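Local atomic coordinates of galectin-1 (Bufo arenarum, PDB entry 1A78), a protein that binds beta-galactosides as a homodimeric lectin, probably recognises more complex glycans, and may regulate cell apoptosis and differentiation. Residues Ser71-Glu76 with Ser108-Lys113; Leu44-Arg49 with Asn57-Asn62; Leu12-Cys17 with Tyr92-Ile97. All coordinates share one frame; numbering follows the deposited sequence.

Contact 1. Residues Ser71-Glu76 with Ser108-Lys113; sequences SEQREE and SFPVRK. With GAL (beta-D-galactopyranose), chain C; YIO (1-thio-beta-D-galactopyranose), chain B.
Arg112 meets Ser71 end-on: NH2 and NH1 both donate a hydrogen bond to the backbone Ser71 O, NH2 at 2.9 Å. The oxygen lies close to the guanidinium plane; NH1 meets it on a lone pair, NH2 from above the carbonyl plane. Phe109 CZ lies over one guanidinium face, toward the rim, and Arg112 NE is turned to Ser63 OG, which further fixes the group. Gln73 NE2 donates to Ser108 O at 3.0 Å, almost in the amide plane, and also to Glu75 OE1 at 3.2 Å on its syn side, so both N-H groups of the amide are used.

Apolar contact accompanies these bonds. With CG anti to the backbone N (chi1 165°), the extended Gln73 runs counter to Phe109, its CB at the ring edge 3.9 Å from Phe109 CE1. Pro110 CD lies over a face of that ring.

The sugar is held on the other side of 71-76. Glu72 OE2 accepts from O6 of the thiogalactose and O2 of the galactose, each at 2.6 Å, while Arg74 NH1 forms a salt bridge with Glu72 OE1 that steadies the carboxylate.

Strands 68-75 and 106-110 are edge strands of the two sheets of the galectin sandwich, with 58-65 beside the former and 96-101 beside the latter; the axes of 73-75 and 108-110 run nearly antiparallel, 9.6 Å apart at closest approach.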
# COMPACT_ATOMS: atom_id res chain seq x y z
N SER A 71 -16.46 -22.14 2.20
CA SER A 71 -16.71 -22.88 0.96
C SER A 71 -16.03 -22.26 -0.24
O SER A 71 -16.30 -21.12 -0.58
CB SER A 71 -18.20 -22.96 0.66
OG SER A 71 -18.92 -23.27 1.83
N GLU A 72 -15.19 -23.03 -0.91
CA GLU A 72 -14.49 -22.52 -2.08
C GLU A 72 -15.48 -22.27 -3.20
O GLU A 72 -16.55 -22.90 -3.26
CB GLU A 72 -13.43 -23.51 -2.57
CG GLU A 72 -12.30 -23.83 -1.60
CD GLU A 72 -11.12 -24.53 -2.27
OE1 GLU A 72 -11.32 -25.08 -3.37
OE2 GLU A 72 -10.00 -24.52 -1.74
N GLN A 73 -15.15 -21.31 -4.06
CA GLN A 73 -15.93 -20.95 -5.23
C GLN A 73 -14.87 -20.94 -6.31
O GLN A 73 -13.96 -20.11 -6.27
CB GLN A 73 -16.56 -19.56 -5.11
CG GLN A 73 -17.08 -19.03 -6.46
CD GLN A 73 -17.83 -17.71 -6.35
OE1 GLN A 73 -18.73 -17.56 -5.52
NE2 GLN A 73 -17.48 -16.75 -7.21
N ARG A 74 -14.90 -21.91 -7.21
CA ARG A 74 -13.90 -21.95 -8.27
C ARG A 74 -14.41 -21.20 -9.49
O ARG A 74 -15.61 -20.97 -9.61
CB ARG A 74 -13.56 -23.40 -8.63
CG ARG A 74 -12.70 -24.09 -7.61
CD ARG A 74 -11.92 -25.25 -8.23
NE ARG A 74 -10.84 -25.74 -7.37
CZ ARG A 74 -11.00 -26.11 -6.10
NH1 ARG A 74 -12.21 -26.08 -5.55
NH2 ARG A 74 -9.95 -26.43 -5.36
N GLU A 75 -13.50 -20.81 -10.38
CA GLU A 75 -13.87 -20.10 -11.60
C GLU A 75 -12.92 -20.54 -12.68
O GLU A 75 -11.75 -20.81 -12.41
CB GLU A 75 -13.79 -18.59 -11.43
CG GLU A 75 -15.06 -17.87 -11.84
CD GLU A 75 -16.10 -17.85 -10.74
OE1 GLU A 75 -15.70 -17.86 -9.56
OE2 GLU A 75 -17.31 -17.81 -11.03
N GLU A 76 -13.42 -20.60 -13.91
CA GLU A 76 -12.62 -21.06 -15.05
C GLU A 76 -11.91 -19.98 -15.89
O GLU A 76 -11.00 -20.31 -16.65
CB GLU A 76 -13.50 -21.94 -15.95
CG GLU A 76 -14.29 -23.04 -15.21
CD GLU A 76 -13.39 -24.07 -14.52
OE1 GLU A 76 -12.35 -24.42 -15.12
OE2 GLU A 76 -13.73 -24.51 -13.38
N SER A 108 -18.41 -12.06 -9.27
CA SER A 108 -18.51 -11.60 -7.90
C SER A 108 -18.35 -12.76 -6.92
O SER A 108 -18.34 -13.93 -7.35
CB SER A 108 -19.83 -10.87 -7.69
OG SER A 108 -20.92 -11.76 -7.63
N PHE A 109 -18.13 -12.42 -5.64
CA PHE A 109 -18.00 -13.37 -4.53
C PHE A 109 -18.90 -12.81 -3.45
O PHE A 109 -18.99 -11.60 -3.30
CB PHE A 109 -16.56 -13.43 -4.04
CG PHE A 109 -16.33 -14.49 -2.97
CD1 PHE A 109 -16.27 -15.84 -3.31
CD2 PHE A 109 -16.17 -14.12 -1.63
CE1 PHE A 109 -16.05 -16.81 -2.34
CE2 PHE A 109 -15.95 -15.09 -0.64
CZ PHE A 109 -15.89 -16.43 -0.99
N PRO A 110 -19.62 -13.66 -2.70
CA PRO A 110 -20.49 -13.14 -1.65
C PRO A 110 -19.75 -12.67 -0.39
O PRO A 110 -18.70 -13.22 -0.01
CB PRO A 110 -21.39 -14.34 -1.35
CG PRO A 110 -20.45 -15.47 -1.49
CD PRO A 110 -19.72 -15.13 -2.77
N VAL A 111 -20.30 -11.64 0.24
CA VAL A 111 -19.75 -11.10 1.47
C VAL A 111 -20.39 -11.91 2.59
O VAL A 111 -21.55 -11.70 2.92
CB VAL A 111 -20.06 -9.61 1.60
CG1 VAL A 111 -19.84 -9.15 3.04
CG2 VAL A 111 -19.16 -8.83 0.67
N ARG A 112 -19.63 -12.83 3.16
CA ARG A 112 -20.14 -13.70 4.21
C ARG A 112 -20.18 -13.01 5.57
O ARG A 112 -20.79 -13.50 6.51
CB ARG A 112 -19.38 -15.03 4.21
CG ARG A 112 -19.12 -15.45 2.75
CD ARG A 112 -19.11 -16.95 2.49
NE ARG A 112 -17.78 -17.40 2.09
CZ ARG A 112 -17.52 -18.35 1.20
NH1 ARG A 112 -18.49 -18.99 0.57
NH2 ARG A 112 -16.26 -18.71 0.99
N LYS A 113 -19.63 -11.80 5.62
CA LYS A 113 -19.61 -11.00 6.84
C LYS A 113 -19.48 -9.55 6.44
O LYS A 113 -18.48 -9.16 5.84
CB LYS A 113 -18.42 -11.39 7.72
CG LYS A 113 -18.31 -10.56 8.98
CD LYS A 113 -17.27 -11.12 9.90
CE LYS A 113 -17.18 -10.26 11.14
NZ LYS A 113 -18.48 -10.17 11.87
C1 GAL C . -7.50 -26.68 -0.35
C2 GAL C . -8.07 -27.18 -1.69
C3 GAL C . -9.46 -27.81 -1.48
C4 GAL C . -9.38 -28.90 -0.41
C5 GAL C . -8.81 -28.30 0.86
C6 GAL C . -8.68 -29.37 1.92
O2 GAL C . -8.18 -26.11 -2.62
O3 GAL C . -9.91 -28.36 -2.71
O4 GAL C . -8.51 -29.95 -0.83
O5 GAL C . -7.48 -27.76 0.60
O6 GAL C . -7.86 -28.93 2.98
C1 YIO B . -6.22 -24.35 0.38
C2 YIO B . -4.99 -23.50 0.21
C3 YIO B . -5.21 -22.13 0.81
C4 YIO B . -6.36 -21.49 0.10
C5 YIO B . -7.60 -22.39 0.23
C6 YIO B . -8.77 -21.87 -0.56
O2 YIO B . -3.90 -24.13 0.84
O3 YIO B . -4.05 -21.34 0.62
O4 YIO B . -6.02 -21.29 -1.26
O5 YIO B . -7.34 -23.72 -0.25
O6 YIO B . -9.96 -22.48 -0.09
S1 YIO B . -5.92 -25.82 -0.64

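Contact 2. Residues Leu44-Arg49 with Asn57-Asn62; sequences LHFNAR and NKIVCN. With YIO (1-thio-beta-D-galactopyranose), chain B; GAL (beta-D-galactopyranose), chain C.
Val60 and Arg49 meet on the sugar-binding face of this antiparallel pair. Val60 CG2 fits beneath one face of the guanidinium, toward its rim, and lies 3.8 Å from Arg49 CD. The chain of Arg49, extended from CG to NE, carries the guanidinium to the junction of the two sugars, which it meets with its edge: NH1 donates to O2 of the galactose at 2.9 Å, and NH2 to O4 of the thiogalactose at 2.8 Å. Arg49 NE gives an almost straight bond (172°) to Asn47 OD1, arriving above the amide's carbonyl plane, and Asp55 forms a salt bridge with NH1; together they fix the rotation of the guanidinium. Asn47 ND2 is itself hydrogen-bonded to Phe31 O, which helps set the amide. The thiogalactose sits among His45, Arg49, Val60 and Asn62. His45 NE2 makes a weak bond to its O4, Asn62 ND2 holds O6 at 2.8 Å with an angle of 170°, and Val60 CG1 reaches up to C6. Behind the sugar, His45 ND1 is hydrogen-bonded to Asn34 OD1, and Trp69 meets the imidazole edge-to-face.

The opposite face is apolar. Phe46, its CG anti to the backbone N (chi1 174°), meets Ile59 CG2 obliquely, with Phe46 CE2 4.1 Å away. On the same side of the ring, nearer CD2, Cys61 SG makes an oblique sulfur-aromatic contact. Leu44 CD1 packs against CB and SG of Cys61, 3.9 Å from CB.

Six backbone bonds zip the strands together, and Asn57 and Lys58 share Arg49 as partner, a G1 beta bulge. Within the six-stranded sheet, 41-49 lies between 30-35 and 58-65, and 68-75 flanks the latter; the Phe46 face packs on strands 96-101 and 106-110 of the second sheet.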
# COMPACT_ATOMS: atom_id res chain seq x y z
N LEU A 44 -12.27 -12.11 1.52
CA LEU A 44 -11.98 -12.68 0.22
C LEU A 44 -10.53 -13.10 0.07
O LEU A 44 -9.64 -12.28 0.29
CB LEU A 44 -12.27 -11.68 -0.92
CG LEU A 44 -11.80 -12.10 -2.35
CD1 LEU A 44 -12.50 -13.40 -2.82
CD2 LEU A 44 -12.08 -11.03 -3.38
N HIS A 45 -10.30 -14.37 -0.26
CA HIS A 45 -8.98 -14.91 -0.59
C HIS A 45 -9.13 -15.27 -2.08
O HIS A 45 -9.89 -16.18 -2.44
CB HIS A 45 -8.62 -16.17 0.22
CG HIS A 45 -7.45 -16.94 -0.32
ND1 HIS A 45 -6.14 -16.61 -0.04
CD2 HIS A 45 -7.39 -18.04 -1.11
CE1 HIS A 45 -5.32 -17.47 -0.63
NE2 HIS A 45 -6.06 -18.35 -1.29
N PHE A 46 -8.46 -14.49 -2.92
CA PHE A 46 -8.47 -14.63 -4.37
C PHE A 46 -7.19 -15.34 -4.79
O PHE A 46 -6.13 -14.73 -4.84
CB PHE A 46 -8.54 -13.22 -4.96
CG PHE A 46 -8.43 -13.17 -6.44
CD1 PHE A 46 -7.19 -13.11 -7.05
CD2 PHE A 46 -9.57 -13.21 -7.22
CE1 PHE A 46 -7.08 -13.09 -8.42
CE2 PHE A 46 -9.48 -13.19 -8.60
CZ PHE A 46 -8.24 -13.14 -9.21
N ASN A 47 -7.28 -16.62 -5.13
CA ASN A 47 -6.09 -17.39 -5.48
C ASN A 47 -6.06 -17.88 -6.94
O ASN A 47 -6.87 -18.73 -7.33
CB ASN A 47 -6.02 -18.56 -4.49
CG ASN A 47 -4.74 -19.37 -4.59
OD1 ASN A 47 -4.67 -20.44 -3.99
ND2 ASN A 47 -3.72 -18.87 -5.29
N ALA A 48 -5.17 -17.32 -7.75
CA ALA A 48 -5.04 -17.72 -9.16
C ALA A 48 -4.01 -18.84 -9.21
O ALA A 48 -2.81 -18.59 -9.04
CB ALA A 48 -4.61 -16.54 -10.03
N ARG A 49 -4.47 -20.05 -9.48
CA ARG A 49 -3.62 -21.24 -9.53
C ARG A 49 -3.16 -21.68 -10.91
O ARG A 49 -3.92 -22.23 -11.68
CB ARG A 49 -4.35 -22.40 -8.84
CG ARG A 49 -4.68 -22.11 -7.38
CD ARG A 49 -5.36 -23.27 -6.68
NE ARG A 49 -5.56 -22.99 -5.25
CZ ARG A 49 -6.14 -23.81 -4.38
NH1 ARG A 49 -6.60 -25.00 -4.76
NH2 ARG A 49 -6.30 -23.43 -3.12
N ASN A 57 -4.39 -23.67 -14.02
CA ASN A 57 -5.03 -22.48 -14.60
C ASN A 57 -6.45 -22.24 -14.12
O ASN A 57 -7.35 -22.02 -14.93
CB ASN A 57 -5.04 -22.53 -16.12
CG ASN A 57 -3.74 -22.12 -16.71
OD1 ASN A 57 -2.68 -22.52 -16.25
ND2 ASN A 57 -3.81 -21.34 -17.77
N LYS A 58 -6.65 -22.21 -12.82
CA LYS A 58 -7.99 -22.00 -12.27
C LYS A 58 -7.91 -20.90 -11.22
O LYS A 58 -6.83 -20.60 -10.72
CB LYS A 58 -8.45 -23.30 -11.60
CG LYS A 58 -9.94 -23.46 -11.46
CD LYS A 58 -10.52 -24.00 -12.74
CE LYS A 58 -10.02 -25.43 -12.98
NZ LYS A 58 -10.28 -25.93 -14.38
N ILE A 59 -9.05 -20.32 -10.87
CA ILE A 59 -9.13 -19.27 -9.86
C ILE A 59 -9.96 -19.83 -8.72
O ILE A 59 -11.09 -20.27 -8.93
CB ILE A 59 -9.84 -17.99 -10.42
CG1 ILE A 59 -8.89 -17.22 -11.32
CG2 ILE A 59 -10.38 -17.10 -9.28
CD1 ILE A 59 -9.52 -15.99 -11.92
N VAL A 60 -9.41 -19.85 -7.52
CA VAL A 60 -10.16 -20.33 -6.37
C VAL A 60 -10.41 -19.15 -5.43
O VAL A 60 -9.51 -18.38 -5.19
CB VAL A 60 -9.38 -21.45 -5.63
CG1 VAL A 60 -10.17 -21.95 -4.45
CG2 VAL A 60 -9.09 -22.59 -6.58
N CYS A 61 -11.64 -18.95 -4.96
CA CYS A 61 -11.93 -17.85 -4.06
C CYS A 61 -12.53 -18.44 -2.81
O CYS A 61 -13.27 -19.42 -2.88
CB CYS A 61 -12.94 -16.85 -4.66
SG CYS A 61 -12.28 -15.85 -5.99
N ASN A 62 -12.20 -17.86 -1.66
CA ASN A 62 -12.77 -18.38 -0.41
C ASN A 62 -12.73 -17.30 0.66
O ASN A 62 -12.19 -16.22 0.42
CB ASN A 62 -11.99 -19.61 0.07
CG ASN A 62 -12.82 -20.54 0.91
OD1 ASN A 62 -13.92 -20.20 1.34
ND2 ASN A 62 -12.30 -21.72 1.17
C1 YIO B . -6.22 -24.35 0.38
C2 YIO B . -4.99 -23.50 0.21
C3 YIO B . -5.21 -22.13 0.81
C4 YIO B . -6.36 -21.49 0.10
C5 YIO B . -7.60 -22.39 0.23
C6 YIO B . -8.77 -21.87 -0.56
O2 YIO B . -3.90 -24.13 0.84
O3 YIO B . -4.05 -21.34 0.62
O4 YIO B . -6.02 -21.29 -1.26
O5 YIO B . -7.34 -23.72 -0.25
O6 YIO B . -9.96 -22.48 -0.09
S1 YIO B . -5.92 -25.82 -0.64
C1 GAL C . -7.50 -26.68 -0.35
C2 GAL C . -8.07 -27.18 -1.69
C3 GAL C . -9.46 -27.81 -1.48
C4 GAL C . -9.38 -28.90 -0.41
C5 GAL C . -8.81 -28.30 0.86
C6 GAL C . -8.68 -29.37 1.92
O2 GAL C . -8.18 -26.11 -2.62
O3 GAL C . -9.91 -28.36 -2.71
O4 GAL C . -8.51 -29.95 -0.83
O5 GAL C . -7.48 -27.76 0.60
O6 GAL C . -7.86 -28.93 2.98

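Contact 3. Residues Leu12-Cys17 with Tyr92-Ile97; sequences LKPGHC and YQTQKI
Pro14 lies alongside Tyr92, pointing the same way, with its CD 3.7 Å from Tyr92 CE2 and its CB over one face of the phenol ring. At the edge of that ring, near its plane, Leu12 O approaches Tyr92 CD2 at 3.6 Å. The Leu12 and Tyr92 side chains pass in contrary senses, Leu12 CD2 touching Tyr92 CB. The Thr94 methyl CG2 packs against Pro14 CB and CG, 3.8 Å from CG.

Two backbone bonds secure the apposition. Gly15 N donates to Tyr92 O at 2.6 Å, and Tyr92 N returns a nearly straight bond (175°) to His16 O. The same Tyr92 O receives a CA-H...O contact from Pro14.

The residues Lys13 to His16 form a type II beta turn between strands 6-12 and 16-23, which belong to different sheets of the galectin beta-sandwich. Gly15 takes its third position with the positive phi (85°) of such a turn. Opposite, Tyr92 ends strand 85-92, and residues 93-95 lead round to strand 96-101; a bond from Gln93 N to Lys96 O closes this turn.

Tyr92 CG, anti to the backbone N (chi1 176°), swings the ring beside Pro14 and Leu12 O, and farther out its hydroxyl is hydrogen-bonded to Leu115 O. Ile118 packs on both Leu12 and Tyr92, His16 ND1 bonds Glu134 O, and Gln93 NE2 turns to Glu91.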
# COMPACT_ATOMS: atom_id res chain seq x y z
N LEU A 12 -11.50 0.36 3.15
CA LEU A 12 -12.33 0.26 1.95
C LEU A 12 -13.77 0.13 2.42
O LEU A 12 -14.10 -0.82 3.12
CB LEU A 12 -11.91 -0.94 1.10
CG LEU A 12 -12.42 -1.04 -0.35
CD1 LEU A 12 -11.84 0.07 -1.22
CD2 LEU A 12 -12.04 -2.39 -0.92
N LYS A 13 -14.60 1.11 2.11
CA LYS A 13 -16.01 1.11 2.51
C LYS A 13 -16.81 0.72 1.30
O LYS A 13 -16.30 0.79 0.18
CB LYS A 13 -16.44 2.52 2.97
CG LYS A 13 -15.58 3.10 4.09
CD LYS A 13 -16.12 4.43 4.56
CE LYS A 13 -15.49 4.88 5.89
NZ LYS A 13 -15.75 3.93 7.03
N PRO A 14 -18.06 0.28 1.49
CA PRO A 14 -18.84 -0.11 0.31
C PRO A 14 -18.96 1.02 -0.71
O PRO A 14 -18.98 2.22 -0.36
CB PRO A 14 -20.19 -0.57 0.90
CG PRO A 14 -20.23 0.05 2.24
CD PRO A 14 -18.82 0.01 2.73
N GLY A 15 -19.00 0.64 -1.97
CA GLY A 15 -19.09 1.61 -3.03
C GLY A 15 -17.73 2.12 -3.39
O GLY A 15 -17.64 3.15 -4.04
N HIS A 16 -16.66 1.47 -2.92
CA HIS A 16 -15.30 1.90 -3.27
C HIS A 16 -14.51 0.74 -3.75
O HIS A 16 -14.91 -0.40 -3.56
CB HIS A 16 -14.62 2.55 -2.10
CG HIS A 16 -15.30 3.80 -1.67
ND1 HIS A 16 -14.95 5.04 -2.16
CD2 HIS A 16 -16.36 4.00 -0.86
CE1 HIS A 16 -15.77 5.95 -1.67
NE2 HIS A 16 -16.63 5.34 -0.88
N CYS A 17 -13.35 0.99 -4.33
CA CYS A 17 -12.59 -0.11 -4.86
C CYS A 17 -11.11 0.06 -4.68
O CYS A 17 -10.65 1.14 -4.34
CB CYS A 17 -12.90 -0.25 -6.34
SG CYS A 17 -12.35 1.18 -7.29
N TYR A 92 -16.14 -3.18 -3.46
CA TYR A 92 -16.85 -3.67 -2.30
C TYR A 92 -18.24 -3.10 -2.21
O TYR A 92 -18.44 -1.89 -2.26
CB TYR A 92 -16.05 -3.32 -1.04
CG TYR A 92 -16.68 -3.68 0.29
CD1 TYR A 92 -17.47 -4.83 0.43
CD2 TYR A 92 -16.46 -2.90 1.41
CE1 TYR A 92 -18.01 -5.18 1.67
CE2 TYR A 92 -16.99 -3.24 2.66
CZ TYR A 92 -17.76 -4.38 2.77
OH TYR A 92 -18.27 -4.72 4.01
N GLN A 93 -19.22 -3.99 -2.13
CA GLN A 93 -20.62 -3.65 -1.98
C GLN A 93 -21.00 -4.44 -0.71
O GLN A 93 -20.38 -5.46 -0.40
CB GLN A 93 -21.39 -4.10 -3.21
CG GLN A 93 -20.95 -3.39 -4.52
CD GLN A 93 -21.40 -1.92 -4.61
OE1 GLN A 93 -22.40 -1.53 -4.01
NE2 GLN A 93 -20.63 -1.11 -5.33
N THR A 94 -21.98 -3.99 0.06
CA THR A 94 -22.31 -4.68 1.31
C THR A 94 -22.73 -6.15 1.21
O THR A 94 -22.74 -6.88 2.21
CB THR A 94 -23.41 -3.93 2.09
OG1 THR A 94 -24.45 -3.53 1.19
CG2 THR A 94 -22.83 -2.69 2.79
N GLN A 95 -23.08 -6.59 -0.00
CA GLN A 95 -23.56 -7.94 -0.21
C GLN A 95 -22.61 -8.84 -0.98
O GLN A 95 -22.63 -10.06 -0.80
CB GLN A 95 -24.92 -7.89 -0.91
CG GLN A 95 -24.98 -6.85 -2.05
CD GLN A 95 -26.29 -6.89 -2.83
OE1 GLN A 95 -26.30 -6.78 -4.06
NE2 GLN A 95 -27.41 -7.04 -2.11
N LYS A 96 -21.76 -8.24 -1.80
CA LYS A 96 -20.83 -9.00 -2.62
C LYS A 96 -19.63 -8.13 -3.00
O LYS A 96 -19.70 -6.90 -2.95
CB LYS A 96 -21.53 -9.45 -3.91
CG LYS A 96 -21.75 -8.29 -4.88
CD LYS A 96 -22.49 -8.67 -6.15
CE LYS A 96 -23.97 -8.84 -5.90
NZ LYS A 96 -24.72 -8.78 -7.19
N ILE A 97 -18.56 -8.77 -3.45
CA ILE A 97 -17.37 -8.07 -3.88
C ILE A 97 -17.27 -8.38 -5.34
O ILE A 97 -17.40 -9.54 -5.73
CB ILE A 97 -16.11 -8.57 -3.14
CG1 ILE A 97 -16.19 -8.16 -1.66
CG2 ILE A 97 -14.85 -8.05 -3.83
CD1 ILE A 97 -15.12 -8.73 -0.75

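How the contacts relate
Contacts 1 and 2 lie in series along the chain, their centres about 9 Å apart, and share the thiodigalactoside. Strands 58-65 and 68-75 are neighbours in one sheet, where Glu75 N meets Ile59 O at 2.9 Å. Glu76 OE1 and Lys58 NZ form a salt bridge at 2.7 Å. Contact 3 lies away from the sugar, its centre about 14 Å from that of contact 1 and about 19 Å from that of contact 2. It adjoins contact 1 through the second sheet, where Ile97 N and Phe109 O lie 2.9 Å apart, and contact 2 through the sandwich interior, where Leu44 CD2 touches Ile97 CG2 at 4.1 Å. Contact 2 is nested within the chain loop that contact 3 closes.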